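PDB 6DRU: glycosyl hydrolases family 31 family protein from Aspergillus niger, which hydrolyses xyloglucan oligosaccharides, releasing alpha-xylose from the glucose at their non-reducing end as a family 31 alpha-xylosidase. Local coordinates for residues Trp88-Ser98 with Asn113-Arg124. Sequence-based numbering, arbitrary orientation.
Sequences WGGTTAGYRLS and NEYAPLKSLNPR. With MAN (alpha-D-mannopyranose), chain I; MAN (alpha-D-mannopyranose), chain B.
R96 reaches along E114 to P123 with its whole side chain. Its CB and CG run beside the carboxylate of E114, and R96 CD comes 3.4 Å from E114 OE1. A bend at chi2 (-82°) then turns the chain toward P123, whose CG rests 3.5 Å from R96 NE. P123 CG lies over one face of the guanidinium and Y95 CD1 over the other, so the flat group is sandwiched. At the tip, R96 NH1 makes a long salt bridge to E114 OE1 (3.5 Å), and NH2 gives a hydrogen bond to a water that also donates to N122 OD1, while N122 ND2 bonds to S417 O of the second subunit.

R124 NH2 approaches NH1 of R96 to 3.3 Å, a meeting of like charges probably eased by E114, which pairs with both arginines, and by E17, a second partner of R124. NH1 and NH2 of R124 both donate to Y95 O, which lies in the guanidinium plane. E114 OE1 accepts from L97 N from above the carboxylate plane.

Farther along, W88 turns its indole edge to P117 and L118, NE1 bonding weakly to both carbonyls; Y406 of the second subunit meets W88 edge-to-face. A116 N donates to O4 of a glycan mannose, whose O3 bonds weakly to A116 O.

The pairing of strands 98-102 and 108-113 ends at S98 and N113, a non-hydrogen-bonded pair, with one further backbone bond from E114 N to L97 O (3.0 Å); beyond it R96 turns to T86 and Y115 to S140. Segment 113-124 runs from this four-stranded sheet into strand 124-127 of the five-stranded one, and strand 17-23 packs against both segments, I21 on L97 and I19 on R124.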
ATOM      1  N   TRP A  88      -2.700  23.540  23.355  1.00 62.53           N
ATOM      2  CA  TRP A  88      -3.931  23.247  22.633  1.00 64.92           C
ATOM      3  C   TRP A  88      -5.081  23.162  23.626  1.00 65.93           C
ATOM      4  O   TRP A  88      -4.976  22.475  24.646  1.00 72.51           O
ATOM      5  CB  TRP A  88      -3.809  21.947  21.833  1.00 64.01           C
ATOM      6  CG  TRP A  88      -5.092  21.190  21.725  1.00 66.07           C
ATOM      7  CD1 TRP A  88      -6.199  21.544  21.009  1.00 65.43           C
ATOM      8  CD2 TRP A  88      -5.401  19.940  22.349  1.00 70.68           C
ATOM      9  NE1 TRP A  88      -7.181  20.594  21.155  1.00 64.04           N
ATOM     10  CE2 TRP A  88      -6.714  19.598  21.971  1.00 75.30           C
ATOM     11  CE3 TRP A  88      -4.695  19.077  23.191  1.00 60.42           C
ATOM     12  CZ2 TRP A  88      -7.334  18.430  22.407  1.00 75.52           C
ATOM     13  CZ3 TRP A  88      -5.311  17.921  23.622  1.00 60.78           C
ATOM     14  CH2 TRP A  88      -6.617  17.607  23.230  1.00 62.96           C
ATOM     15  N   GLY A  89      -6.172  23.860  23.323  1.00 74.97           N
ATOM     16  CA  GLY A  89      -7.230  24.026  24.298  1.00 68.78           C
ATOM     17  C   GLY A  89      -6.848  25.070  25.336  1.00 88.68           C
ATOM     18  O   GLY A  89      -6.119  26.024  25.058  1.00 81.90           O
ATOM     19  N   GLY A  90      -7.345  24.876  26.553  1.00 86.04           N
ATOM     20  CA  GLY A  90      -6.970  25.768  27.626  1.00 93.31           C
ATOM     21  C   GLY A  90      -5.610  25.516  28.230  1.00100.71           C
ATOM     22  O   GLY A  90      -5.251  26.161  29.218  1.00107.45           O
ATOM     23  N   THR A  91      -4.838  24.595  27.661  1.00 95.24           N
ATOM     24  CA  THR A  91      -3.552  24.224  28.232  1.00 85.00           C
ATOM     25  C   THR A  91      -2.503  25.300  27.974  1.00 75.98           C
ATOM     26  O   THR A  91      -2.589  26.071  27.015  1.00 72.92           O
ATOM     27  CB  THR A  91      -3.080  22.887  27.660  1.00 82.88           C
ATOM     28  OG1 THR A  91      -3.239  22.891  26.236  1.00 95.46           O
ATOM     29  CG2 THR A  91      -3.893  21.748  28.249  1.00 69.23           C
ATOM     30  N   THR A  92      -1.497  25.335  28.843  1.00 69.27           N
ATOM     31  CA  THR A  92      -0.339  26.213  28.699  1.00 76.78           C
ATOM     32  C   THR A  92       0.870  25.346  28.366  1.00 72.11           C
ATOM     33  O   THR A  92       1.445  24.702  29.247  1.00 76.74           O
ATOM     34  CB  THR A  92      -0.107  27.020  29.971  1.00 71.63           C
ATOM     35  OG1 THR A  92      -1.285  27.777  30.275  1.00 85.01           O
ATOM     36  CG2 THR A  92       1.069  27.968  29.790  1.00 68.86           C
ATOM     37  N   ALA A  93       1.254  25.334  27.093  1.00 66.35           N
ATOM     38  CA  ALA A  93       2.366  24.512  26.635  1.00 55.10           C
ATOM     39  C   ALA A  93       3.049  25.227  25.473  1.00 57.87           C
ATOM     40  O   ALA A  93       2.844  26.424  25.253  1.00 61.53           O
ATOM     41  CB  ALA A  93       1.872  23.110  26.260  1.00 59.38           C
ATOM     42  N   GLY A  94       3.880  24.493  24.735  1.00 62.89           N
ATOM     43  CA  GLY A  94       4.612  25.081  23.630  1.00 52.55           C
ATOM     44  C   GLY A  94       4.882  24.140  22.472  1.00 54.34           C
ATOM     45  O   GLY A  94       6.007  24.085  21.966  1.00 56.49           O
ATOM     46  N   TYR A  95       3.863  23.396  22.040  1.00 53.41           N
ATOM     47  CA  TYR A  95       3.979  22.505  20.893  1.00 58.15           C
ATOM     48  C   TYR A  95       3.096  22.921  19.724  1.00 61.71           C
ATOM     49  O   TYR A  95       3.061  22.215  18.710  1.00 62.41           O
ATOM     50  CB  TYR A  95       3.653  21.061  21.302  1.00 48.48           C
ATOM     51  CG  TYR A  95       2.343  20.913  22.040  1.00 55.35           C
ATOM     52  CD1 TYR A  95       1.131  20.939  21.360  1.00 50.87           C
ATOM     53  CD2 TYR A  95       2.315  20.743  23.417  1.00 53.07           C
ATOM     54  CE1 TYR A  95      -0.069  20.811  22.034  1.00 57.67           C
ATOM     55  CE2 TYR A  95       1.120  20.605  24.097  1.00 44.78           C
ATOM     56  CZ  TYR A  95      -0.069  20.642  23.404  1.00 53.67           C
ATOM     57  OH  TYR A  95      -1.260  20.510  24.082  1.00 60.72           O
ATOM     58  N   ARG A  96       2.381  24.036  19.838  1.00 59.03           N
ATOM     59  CA  ARG A  96       1.574  24.580  18.756  1.00 57.49           C
ATOM     60  C   ARG A  96       2.162  25.912  18.312  1.00 55.90           C
ATOM     61  O   ARG A  96       2.640  26.693  19.138  1.00 54.18           O
ATOM     62  CB  ARG A  96       0.118  24.760  19.192  1.00 45.49           C
ATOM     63  CG  ARG A  96      -0.621  23.453  19.405  1.00 50.91           C
ATOM     64  CD  ARG A  96      -1.128  22.882  18.088  1.00 58.62           C
ATOM     65  NE  ARG A  96      -1.541  21.489  18.224  1.00 64.62           N
ATOM     66  CZ  ARG A  96      -0.773  20.449  17.913  1.00 61.17           C
ATOM     67  NH1 ARG A  96       0.450  20.645  17.440  1.00 62.27           N
ATOM     68  NH2 ARG A  96      -1.227  19.214  18.071  1.00 58.06           N
ATOM     69  N   LEU A  97       2.123  26.173  17.009  1.00 48.55           N
ATOM     70  CA  LEU A  97       2.754  27.350  16.434  1.00 49.95           C
ATOM     71  C   LEU A  97       1.719  28.423  16.111  1.00 60.62           C
ATOM     72  O   LEU A  97       0.600  28.115  15.689  1.00 61.65           O
ATOM     73  CB  LEU A  97       3.536  26.985  15.169  1.00 49.36           C
ATOM     74  CG  LEU A  97       4.531  25.827  15.283  1.00 51.70           C
ATOM     75  CD1 LEU A  97       5.337  25.687  14.001  1.00 48.96           C
ATOM     76  CD2 LEU A  97       5.451  26.018  16.478  1.00 47.92           C
ATOM     77  N   SER A  98       2.108  29.682  16.311  1.00 57.83           N
ATOM     78  CA  SER A  98       1.289  30.832  15.951  1.00 53.36           C
ATOM     79  C   SER A  98       2.214  31.960  15.520  1.00 55.91           C
ATOM     80  O   SER A  98       3.291  32.138  16.097  1.00 64.34           O
ATOM     81  CB  SER A  98       0.400  31.283  17.116  1.00 55.20           C
ATOM     82  OG  SER A  98       1.175  31.680  18.232  1.00 70.16           O
ATOM     83  N   ASN A 113      -2.175  30.702  12.695  1.00 53.49           N
ATOM     84  CA  ASN A 113      -1.660  29.706  13.621  1.00 58.27           C
ATOM     85  C   ASN A 113      -2.076  28.325  13.137  1.00 55.00           C
ATOM     86  O   ASN A 113      -2.818  28.182  12.161  1.00 52.33           O
ATOM     87  CB  ASN A 113      -2.141  29.963  15.061  1.00 56.40           C
ATOM     88  CG  ASN A 113      -3.645  30.132  15.166  1.00 59.18           C
ATOM     89  OD1 ASN A 113      -4.399  29.699  14.297  1.00 64.05           O
ATOM     90  ND2 ASN A 113      -4.089  30.770  16.242  1.00 56.77           N
ATOM     91  N   GLU A 114      -1.579  27.296  13.820  1.00 52.17           N
ATOM     92  CA  GLU A 114      -1.958  25.934  13.475  1.00 56.94           C
ATOM     93  C   GLU A 114      -3.414  25.697  13.855  1.00 59.95           C
ATOM     94  O   GLU A 114      -3.820  25.955  14.993  1.00 58.41           O
ATOM     95  CB  GLU A 114      -1.049  24.926  14.175  1.00 52.72           C
ATOM     96  CG  GLU A 114       0.438  25.168  13.937  1.00 62.73           C
ATOM     97  CD  GLU A 114       1.310  24.031  14.441  1.00 78.22           C
ATOM     98  OE1 GLU A 114       1.117  23.598  15.598  1.00 71.94           O
ATOM     99  OE2 GLU A 114       2.192  23.576  13.680  1.00 68.85           O
ATOM    100  N   TYR A 115      -4.202  25.223  12.891  1.00 59.14           N
ATOM    101  CA  TYR A 115      -5.629  25.017  13.100  1.00 53.40           C
ATOM    102  C   TYR A 115      -5.865  23.934  14.143  1.00 56.92           C
ATOM    103  O   TYR A 115      -5.896  22.744  13.814  1.00 67.88           O
ATOM    104  CB  TYR A 115      -6.316  24.649  11.785  1.00 55.68           C
ATOM    105  CG  TYR A 115      -7.817  24.507  11.895  1.00 54.93           C
ATOM    106  CD1 TYR A 115      -8.637  25.626  11.944  1.00 59.30           C
ATOM    107  CD2 TYR A 115      -8.413  23.256  11.950  1.00 55.79           C
ATOM    108  CE1 TYR A 115     -10.011  25.502  12.043  1.00 65.46           C
ATOM    109  CE2 TYR A 115      -9.786  23.122  12.050  1.00 62.27           C
ATOM    110  CZ  TYR A 115     -10.580  24.247  12.096  1.00 61.89           C
ATOM    111  OH  TYR A 115     -11.946  24.116  12.194  1.00 66.53           O
ATOM    112  N   ALA A 116      -6.031  24.334  15.401  1.00 58.01           N
ATOM    113  CA  ALA A 116      -6.252  23.394  16.501  1.00 60.01           C
ATOM    114  C   ALA A 116      -7.263  23.968  17.484  1.00 70.66           C
ATOM    115  O   ALA A 116      -6.919  24.341  18.612  1.00 65.08           O
ATOM    116  CB  ALA A 116      -4.933  23.060  17.201  1.00 63.98           C
ATOM    117  N   PRO A 117      -8.543  24.045  17.087  1.00 69.29           N
ATOM    118  CA  PRO A 117      -9.597  24.272  18.083  1.00 55.20           C
ATOM    119  C   PRO A 117      -9.759  23.055  18.980  1.00 63.79           C
ATOM    120  O   PRO A 117      -9.069  22.048  18.788  1.00 72.55           O
ATOM    121  CB  PRO A 117     -10.847  24.530  17.231  1.00 51.80           C
ATOM    122  CG  PRO A 117     -10.553  23.902  15.925  1.00 50.02           C
ATOM    123  CD  PRO A 117      -9.080  24.034  15.715  1.00 61.80           C
ATOM    124  N   LEU A 118     -10.655  23.139  19.967  1.00 63.38           N
ATOM    125  CA  LEU A 118     -10.771  22.074  20.960  1.00 46.57           C
ATOM    126  C   LEU A 118     -11.031  20.727  20.297  1.00 57.68           C
ATOM    127  O   LEU A 118     -10.339  19.741  20.575  1.00 61.42           O
ATOM    128  CB  LEU A 118     -11.882  22.403  21.956  1.00 42.64           C
ATOM    129  CG  LEU A 118     -11.936  21.498  23.186  1.00 49.64           C
ATOM    130  CD1 LEU A 118     -10.666  21.663  24.003  1.00 46.27           C
ATOM    131  CD2 LEU A 118     -13.166  21.795  24.028  1.00 50.15           C
ATOM    132  N   LYS A 119     -12.018  20.669  19.411  1.00 56.54           N
ATOM    133  CA  LYS A 119     -12.365  19.446  18.695  1.00 48.29           C
ATOM    134  C   LYS A 119     -11.935  19.615  17.242  1.00 49.77           C
ATOM    135  O   LYS A 119     -12.605  20.299  16.463  1.00 64.22           O
ATOM    136  CB  LYS A 119     -13.856  19.152  18.810  1.00 45.15           C
ATOM    137  CG  LYS A 119     -14.386  19.225  20.232  1.00 47.18           C
ATOM    138  CD  LYS A 119     -13.959  18.014  21.033  1.00 53.77           C
ATOM    139  CE  LYS A 119     -13.906  18.324  22.515  1.00 62.28           C
ATOM    140  NZ  LYS A 119     -13.601  17.105  23.314  1.00 63.82           N
ATOM    141  N   SER A 120     -10.822  18.982  16.884  1.00 50.87           N
ATOM    142  CA  SER A 120     -10.284  19.046  15.532  1.00 59.39           C
ATOM    143  C   SER A 120      -9.159  18.031  15.413  1.00 53.42           C
ATOM    144  O   SER A 120      -8.582  17.597  16.414  1.00 53.30           O
ATOM    145  CB  SER A 120      -9.766  20.448  15.193  1.00 69.18           C
ATOM    146  OG  SER A 120      -8.618  20.766  15.964  1.00 62.54           O
ATOM    147  N   LEU A 121      -8.846  17.671  14.173  1.00 54.47           N
ATOM    148  CA  LEU A 121      -7.739  16.764  13.931  1.00 54.63           C
ATOM    149  C   LEU A 121      -6.415  17.474  14.191  1.00 63.51           C
ATOM    150  O   LEU A 121      -6.339  18.706  14.260  1.00 59.50           O
ATOM    151  CB  LEU A 121      -7.784  16.227  12.500  1.00 48.78           C
ATOM    152  CG  LEU A 121      -9.116  15.612  12.063  1.00 51.89           C
ATOM    153  CD1 LEU A 121      -9.242  15.602  10.541  1.00 36.36           C
ATOM    154  CD2 LEU A 121      -9.281  14.211  12.634  1.00 50.78           C
ATOM    155  N   ASN A 122      -5.365  16.679  14.343  1.00 56.43           N
ATOM    156  CA  ASN A 122      -4.061  17.234  14.667  1.00 51.01           C
ATOM    157  C   ASN A 122      -3.577  18.112  13.518  1.00 54.46           C
ATOM    158  O   ASN A 122      -3.584  17.670  12.360  1.00 56.31           O
ATOM    159  CB  ASN A 122      -3.055  16.120  14.946  1.00 48.75           C
ATOM    160  CG  ASN A 122      -1.838  16.615  15.699  1.00 54.68           C
ATOM    161  OD1 ASN A 122      -0.969  17.273  15.129  1.00 61.35           O
ATOM    162  ND2 ASN A 122      -1.771  16.306  16.989  1.00 53.06           N
ATOM    163  N   PRO A 123      -3.163  19.354  13.785  1.00 56.53           N
ATOM    164  CA  PRO A 123      -2.719  20.236  12.691  1.00 51.43           C
ATOM    165  C   PRO A 123      -1.463  19.754  11.980  1.00 56.92           C
ATOM    166  O   PRO A 123      -1.131  20.301  10.921  1.00 53.91           O
ATOM    167  CB  PRO A 123      -2.482  21.579  13.395  1.00 54.05           C
ATOM    168  CG  PRO A 123      -2.241  21.220  14.825  1.00 63.42           C
ATOM    169  CD  PRO A 123      -3.094  20.016  15.098  1.00 50.45           C
ATOM    170  N   ARG A 124      -0.754  18.769  12.525  1.00 59.59           N
ATOM    171  CA  ARG A 124       0.380  18.127  11.860  1.00 59.38           C
ATOM    172  C   ARG A 124       0.076  16.632  11.833  1.00 54.81           C
ATOM    173  O   ARG A 124       0.500  15.885  12.718  1.00 61.05           O
ATOM    174  CB  ARG A 124       1.698  18.431  12.580  1.00 60.30           C
ATOM    175  CG  ARG A 124       2.010  19.917  12.696  1.00 58.58           C
ATOM    176  CD  ARG A 124       3.426  20.160  13.201  1.00 59.48           C
ATOM    177  NE  ARG A 124       3.615  19.696  14.573  1.00 66.95           N
ATOM    178  CZ  ARG A 124       3.463  20.462  15.650  1.00 61.63           C
ATOM    179  NH1 ARG A 124       3.115  21.734  15.519  1.00 52.12           N
ATOM    180  NH2 ARG A 124       3.657  19.953  16.859  1.00 59.71           N
TER
HETATM  181  C1  MAN I  10      -7.760  29.897  18.268  1.00 64.24           C
HETATM  182  C2  MAN I  10      -6.985  28.677  18.713  1.00 69.03           C
HETATM  183  C3  MAN I  10      -6.304  28.050  17.514  1.00 64.03           C
HETATM  184  C4  MAN I  10      -7.298  27.841  16.393  1.00 65.41           C
HETATM  185  C5  MAN I  10      -8.077  29.115  16.147  1.00 68.60           C
HETATM  186  C6  MAN I  10      -9.108  28.865  15.069  1.00 67.50           C
HETATM  187  O2  MAN I  10      -7.867  27.748  19.299  1.00 70.26           O
HETATM  188  O3  MAN I  10      -5.753  26.808  17.881  1.00 64.73           O
HETATM  189  O4  MAN I  10      -6.607  27.489  15.220  1.00 69.43           O
HETATM  190  O5  MAN I  10      -8.732  29.511  17.329  1.00 61.63           O
HETATM  191  O6  MAN I  10     -10.255  28.286  15.652  1.00 63.38           O
HETATM  192  C1  MAN B   7      -7.895  34.275  16.965  1.00 72.14           C
HETATM  193  C2  MAN B   7      -7.759  32.775  16.796  1.00 70.26           C
HETATM  194  C3  MAN B   7      -7.142  32.156  18.033  1.00 63.14           C
HETATM  195  C4  MAN B   7      -5.909  32.925  18.445  1.00 66.44           C
HETATM  196  C5  MAN B   7      -6.267  34.389  18.563  1.00 67.27           C
HETATM  197  C6  MAN B   7      -5.075  35.183  19.052  1.00 73.10           C
HETATM  198  O2  MAN B   7      -6.962  32.479  15.673  1.00 64.41           O
HETATM  199  O3  MAN B   7      -6.794  30.822  17.754  1.00 63.49           O
HETATM  200  O4  MAN B   7      -5.450  32.445  19.684  1.00 68.21           O
HETATM  201  O5  MAN B   7      -6.659  34.861  17.298  1.00 68.05           O
HETATM  202  O6  MAN B   7      -5.492  36.479  19.420  1.00 61.82           O
HETATM  203  O   HOH W   1       1.123  17.627  16.734  1.00 67.31           O